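Local coordinates for conserved hypothetical protein TM0613 (Thermotoga maritima, PDB 1O3U) that is of unknown function but carries a HEPN domain, an all-helical fold of the clan that also holds the C-terminal domains of nucleotidyltransferases, at residues His22-Asp26 with Phe37-Gln41; Ala84-Asp88 with Arg116-Ala121. All coordinates share one frame; numbering follows the deposited sequence.

Contact 1: His22-Asp26 with Phe37-Gln41; sequences HAKHD and FSSQQ
The imidazole of His22 meets Ser38 obliquely, with OG of Ser38 3.9 Å from the ring carbon CG of His22, while the ring itself stacks on His22 and Trp34, both of the second subunit. Its two nitrogens are both engaged: ND1 of His22 lies 3.1 Å from a water that also has a long, weak link to OG of Ser38, and NE2 bonds to OD2 of Asp26 of the second subunit. CG sits anti to the backbone N in His22 (chi1 -155°), which swings the ring off the helix toward the dimer interface. The carboxylate of Asp26 brings OD2 to 3.9 Å from the same Ser38 OG, too far for a bond; its partner is His22 of the second subunit. The backbones come closest at Ala23 and Ser38, whose CB atoms touch at 3.5 Å, tight for two carbons. Small side chains permit this: the axes run antiparallel, at 166°, only 8.6 Å apart, in the helical hairpin that 11-28 and 32-54 form in the HEPN domain. Ser39 flanks the methyl, its OG 3.7 Å from CB of Ala23, and bonds back to Ala35 O one turn earlier. Between 22-26 and 37-41 the contact rests on close packing of alanine and serine, without a direct hydrogen bond, whereas NE2 of His22 and OD2 of Asp26 find their partners on the second subunit, in two reciprocal hydrogen bonds across the dimer.

Contact 2: Ala84-Asp88 with Arg116-Ala121; sequences ALELD and RLVNYA
Helix segments 84-88 and 116-121 cross at -127°, their axes 9.7 Å apart at closest approach, and their backbones come nearest where CA of Leu87 lies 6.3 Å from CA of Leu117. Leu87 fills the space between them with both branches: CD2 of Leu87 rests 3.7 Å from the carbonyl O of Leu117, and CD1 packs 4.0 Å from CB of Tyr120. Leu117 answers by laying its own CD2 near the carbonyl of Glu86. At the more exposed side the contact turns polar. Glu86 puts its CB 3.9 Å from CE2 at the edge of the Tyr120 ring, then bends at chi2 (-80°) to bring its carboxylate up to Arg116. There NH1 of Arg116 donates to OE1 of Glu86 over 3.2 Å, a salt bridge that arrives on the anti side of the carboxylate and well out of its plane. The same NH1 also donates to OH of Tyr120, likewise at 3.2 Å, and both acceptors lie in the guanidinium plane. One nitrogen thus ties the acid to the phenol, whose ring stacks on His83. A methionine in place of Arg116 would probably leave the Glu86 carboxylate without its charged mate and the Tyr120 hydroxyl without this donor. Leucine packing and one salt bridge so join the short helix 78-88 to the long helix 104-132 at a steep crossing within the all-helical HEPN domain.

Contact 1 closes before contact 2 opens along the chain, and their centres lie 10 Å apart within the one HEPN domain. Contact 1 pairs the consecutive helices 11-28 and 32-54; contact 2 joins helix 78-88 to the C-terminal helix 104-132. The two are layered directly: Gln40 NE2 probably hydrogen-bonds to Leu87 O at 2.6 Å, and Ser39 packs on Leu117, Val118 and Ala121. Helix 104-132, which carries one side of contact 2, also packs against both helices of contact 1, through Val118 on Ala23 and Ser39. The disulfide between Cys36 and Cys91 adds a covalent tie nearby. Contact 1 lies at the dimer interface, and contact 2 is away from it, partly exposed.

Contact 1: His22-Asp26 with Phe37-Gln41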
loop_
_atom_site.group_PDB
_atom_site.type_symbol
_atom_site.label_atom_id
_atom_site.label_comp_id
_atom_site.label_asym_id
_atom_site.label_seq_id
_atom_site.Cartn_x
_atom_site.Cartn_y
_atom_site.Cartn_z
ATOM N N HIS A 22 6.338 5.815 4.880
ATOM C CA HIS A 22 4.970 6.274 5.156
ATOM C C HIS A 22 4.595 5.982 6.607
ATOM O O HIS A 22 4.084 6.853 7.316
ATOM C CB HIS A 22 3.936 5.636 4.234
ATOM C CG HIS A 22 2.676 6.454 4.053
ATOM N ND1 HIS A 22 1.679 6.095 3.168
ATOM C CD2 HIS A 22 2.279 7.631 4.602
ATOM C CE1 HIS A 22 0.721 7.009 3.197
ATOM N NE2 HIS A 22 1.067 7.952 4.046
ATOM N N ALA A 23 4.820 4.742 7.049
ATOM C CA ALA A 23 4.518 4.348 8.415
ATOM C C ALA A 23 5.242 5.238 9.452
ATOM O O ALA A 23 4.658 5.622 10.468
ATOM C CB ALA A 23 4.888 2.943 8.626
ATOM N N LYS A 24 6.524 5.487 9.201
ATOM C CA LYS A 24 7.338 6.276 10.078
ATOM C C LYS A 24 6.853 7.753 10.140
ATOM O O LYS A 24 6.895 8.378 11.197
ATOM C CB LYS A 24 8.785 6.181 9.632
ATOM C CG LYS A 24 9.430 4.836 9.980
ATOM C CD LYS A 24 10.872 4.842 9.639
ATOM C CE LYS A 24 11.443 3.473 9.881
ATOM N NZ LYS A 24 12.872 3.449 9.651
ATOM N N HIS A 25 6.382 8.260 9.019
ATOM C CA HIS A 25 5.802 9.599 8.944
ATOM C C HIS A 25 4.525 9.673 9.745
ATOM O O HIS A 25 4.326 10.615 10.529
ATOM C CB HIS A 25 5.521 9.953 7.494
ATOM C CG HIS A 25 5.101 11.377 7.300
ATOM N ND1 HIS A 25 3.786 11.738 7.117
ATOM C CD2 HIS A 25 5.820 12.524 7.268
ATOM C CE1 HIS A 25 3.714 13.050 6.967
ATOM N NE2 HIS A 25 4.933 13.553 7.066
ATOM N N ASP A 26 3.650 8.683 9.555
ATOM C CA ASP A 26 2.405 8.609 10.333
ATOM C C ASP A 26 2.717 8.476 11.832
ATOM O O ASP A 26 2.080 9.144 12.661
ATOM C CB ASP A 26 1.526 7.442 9.902
ATOM C CG ASP A 26 0.756 7.722 8.596
ATOM O OD1 ASP A 26 0.348 8.882 8.335
ATOM O OD2 ASP A 26 0.536 6.829 7.801
ATOM N N PHE A 37 -1.172 0.243 9.763
ATOM C CA PHE A 37 -1.616 -0.133 8.414
ATOM C C PHE A 37 -0.462 -0.160 7.387
ATOM O O PHE A 37 -0.278 -1.135 6.656
ATOM C CB PHE A 37 -2.711 0.847 7.984
ATOM C CG PHE A 37 -3.201 0.629 6.594
ATOM C CD1 PHE A 37 -4.043 -0.423 6.303
ATOM C CD2 PHE A 37 -2.847 1.496 5.578
ATOM C CE1 PHE A 37 -4.516 -0.622 5.008
ATOM C CE2 PHE A 37 -3.293 1.285 4.284
ATOM C CZ PHE A 37 -4.146 0.252 4.008
ATOM N N SER A 38 0.309 0.921 7.341
ATOM C CA SER A 38 1.439 1.053 6.426
ATOM C C SER A 38 2.500 -0.034 6.690
ATOM O O SER A 38 3.146 -0.520 5.770
ATOM C CB SER A 38 2.090 2.409 6.601
ATOM O OG SER A 38 1.256 3.432 6.103
ATOM N N SER A 39 2.718 -0.354 7.963
ATOM C CA SER A 39 3.691 -1.381 8.367
ATOM C C SER A 39 3.298 -2.778 7.807
ATOM O O SER A 39 4.162 -3.539 7.312
ATOM C CB SER A 39 3.783 -1.429 9.907
ATOM O OG SER A 39 4.363 -0.230 10.384
ATOM N N GLN A 40 2.010 -3.100 7.900
ATOM C CA GLN A 40 1.487 -4.346 7.331
ATOM C C GLN A 40 1.793 -4.407 5.831
ATOM O O GLN A 40 2.320 -5.399 5.349
ATOM C CB GLN A 40 -0.039 -4.445 7.516
ATOM C CG GLN A 40 -0.517 -4.683 8.876
ATOM C CD GLN A 40 -2.055 -4.676 8.937
ATOM O OE1 GLN A 40 -2.715 -3.864 8.264
ATOM N NE2 GLN A 40 -2.615 -5.581 9.710
ATOM N N GLN A 41 1.465 -3.331 5.107
ATOM C CA GLN A 41 1.721 -3.244 3.668
ATOM C C GLN A 41 3.213 -3.363 3.301
ATOM O O GLN A 41 3.578 -4.089 2.356
ATOM C CB GLN A 41 1.108 -1.965 3.111
ATOM C CG GLN A 41 -0.407 -1.866 3.315
ATOM C CD GLN A 41 -1.140 -2.825 2.418
ATOM O OE1 GLN A 41 -0.782 -2.970 1.228
ATOM N NE2 GLN A 41 -2.140 -3.514 2.969
HETATM O O HOH W 1 1.478 3.080 2.643
#

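Contact 2: Ala84-Asp88 with Arg116-Ala121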
loop_
_atom_site.group_PDB
_atom_site.type_symbol
_atom_site.label_atom_id
_atom_site.label_comp_id
_atom_site.label_asym_id
_atom_site.label_seq_id
_atom_site.Cartn_x
_atom_site.Cartn_y
_atom_site.Cartn_z
ATOM N N ALA A 84 5.254 -11.276 12.224
ATOM C CA ALA A 84 4.311 -11.294 11.121
ATOM C C ALA A 84 2.910 -11.471 11.659
ATOM O O ALA A 84 1.982 -10.855 11.187
ATOM C CB ALA A 84 4.629 -12.391 10.161
ATOM N N LEU A 85 2.768 -12.302 12.666
ATOM C CA LEU A 85 1.450 -12.583 13.209
ATOM C C LEU A 85 0.915 -11.357 13.921
ATOM O O LEU A 85 -0.262 -11.083 13.812
ATOM C CB LEU A 85 1.487 -13.791 14.118
ATOM C CG LEU A 85 1.682 -15.037 13.245
ATOM C CD1 LEU A 85 2.322 -16.170 14.054
ATOM C CD2 LEU A 85 0.355 -15.461 12.631
ATOM N N GLU A 86 1.792 -10.595 14.576
ATOM C CA GLU A 86 1.393 -9.345 15.200
ATOM C C GLU A 86 0.971 -8.311 14.157
ATOM O O GLU A 86 0.018 -7.555 14.362
ATOM C CB GLU A 86 2.517 -8.772 16.050
ATOM C CG GLU A 86 2.887 -9.632 17.228
ATOM C CD GLU A 86 1.943 -9.455 18.390
ATOM O OE1 GLU A 86 1.775 -8.309 18.855
ATOM O OE2 GLU A 86 1.375 -10.471 18.835
ATOM N N LEU A 87 1.672 -8.287 13.035
ATOM C CA LEU A 87 1.381 -7.345 11.969
ATOM C C LEU A 87 0.082 -7.684 11.272
ATOM O O LEU A 87 -0.590 -6.803 10.739
ATOM C CB LEU A 87 2.485 -7.388 10.931
ATOM C CG LEU A 87 3.707 -6.572 11.251
ATOM C CD1 LEU A 87 4.888 -7.107 10.404
ATOM C CD2 LEU A 87 3.380 -5.086 10.960
ATOM N N ASP A 88 -0.263 -8.960 11.280
ATOM C CA ASP A 88 -1.469 -9.432 10.628
ATOM C C ASP A 88 -2.750 -8.966 11.322
ATOM O O ASP A 88 -3.806 -8.936 10.688
ATOM C CB ASP A 88 -1.462 -10.949 10.553
ATOM C CG ASP A 88 -2.529 -11.482 9.626
ATOM O OD1 ASP A 88 -2.686 -10.918 8.524
ATOM O OD2 ASP A 88 -3.247 -12.450 9.915
ATOM N N ARG A 116 6.539 -0.626 17.736
ATOM C CA ARG A 116 6.804 -2.053 17.653
ATOM C C ARG A 116 6.500 -2.587 16.240
ATOM O O ARG A 116 7.325 -3.308 15.625
ATOM C CB ARG A 116 5.948 -2.766 18.719
ATOM C CG ARG A 116 6.351 -4.089 19.087
ATOM C CD ARG A 116 5.978 -4.462 20.525
ATOM N NE ARG A 116 4.545 -4.337 20.798
ATOM C CZ ARG A 116 3.626 -5.139 20.287
ATOM N NH1 ARG A 116 3.974 -6.122 19.482
ATOM N NH2 ARG A 116 2.334 -4.954 20.566
ATOM N N LEU A 117 5.320 -2.265 15.753
ATOM C CA LEU A 117 4.896 -2.770 14.449
ATOM C C LEU A 117 5.764 -2.193 13.319
ATOM O O LEU A 117 6.060 -2.866 12.331
ATOM C CB LEU A 117 3.411 -2.502 14.215
ATOM C CG LEU A 117 2.490 -3.174 15.235
ATOM C CD1 LEU A 117 1.055 -2.822 14.956
ATOM C CD2 LEU A 117 2.704 -4.661 15.202
ATOM N N VAL A 118 6.148 -0.934 13.439
ATOM C CA VAL A 118 7.020 -0.320 12.446
ATOM C C VAL A 118 8.379 -1.045 12.480
ATOM O O VAL A 118 8.969 -1.392 11.421
ATOM C CB VAL A 118 7.153 1.201 12.695
ATOM C CG1 VAL A 118 8.345 1.780 11.967
ATOM C CG2 VAL A 118 5.827 1.968 12.335
ATOM N N ASN A 119 8.903 -1.266 13.690
ATOM C CA ASN A 119 10.146 -1.996 13.807
ATOM C C ASN A 119 10.060 -3.396 13.215
ATOM O O ASN A 119 10.993 -3.861 12.584
ATOM C CB ASN A 119 10.627 -2.080 15.247
ATOM C CG ASN A 119 11.019 -0.734 15.803
ATOM O OD1 ASN A 119 11.232 0.244 15.052
ATOM N ND2 ASN A 119 11.112 -0.660 17.157
ATOM N N TYR A 120 8.951 -4.070 13.454
ATOM C CA TYR A 120 8.752 -5.421 12.921
ATOM C C TYR A 120 8.795 -5.390 11.407
ATOM O O TYR A 120 9.394 -6.270 10.816
ATOM C CB TYR A 120 7.431 -6.027 13.349
ATOM C CG TYR A 120 7.300 -6.349 14.819
ATOM C CD1 TYR A 120 8.390 -6.299 15.665
ATOM C CD2 TYR A 120 6.075 -6.793 15.340
ATOM C CE1 TYR A 120 8.262 -6.597 17.010
ATOM C CE2 TYR A 120 5.950 -7.109 16.648
ATOM C CZ TYR A 120 7.043 -7.010 17.492
ATOM O OH TYR A 120 6.911 -7.329 18.820
ATOM N N ALA A 121 8.143 -4.407 10.791
ATOM C CA ALA A 121 8.110 -4.331 9.340
ATOM C C ALA A 121 9.532 -4.074 8.800
ATOM O O ALA A 121 9.984 -4.706 7.852
ATOM C CB ALA A 121 7.184 -3.241 8.890
#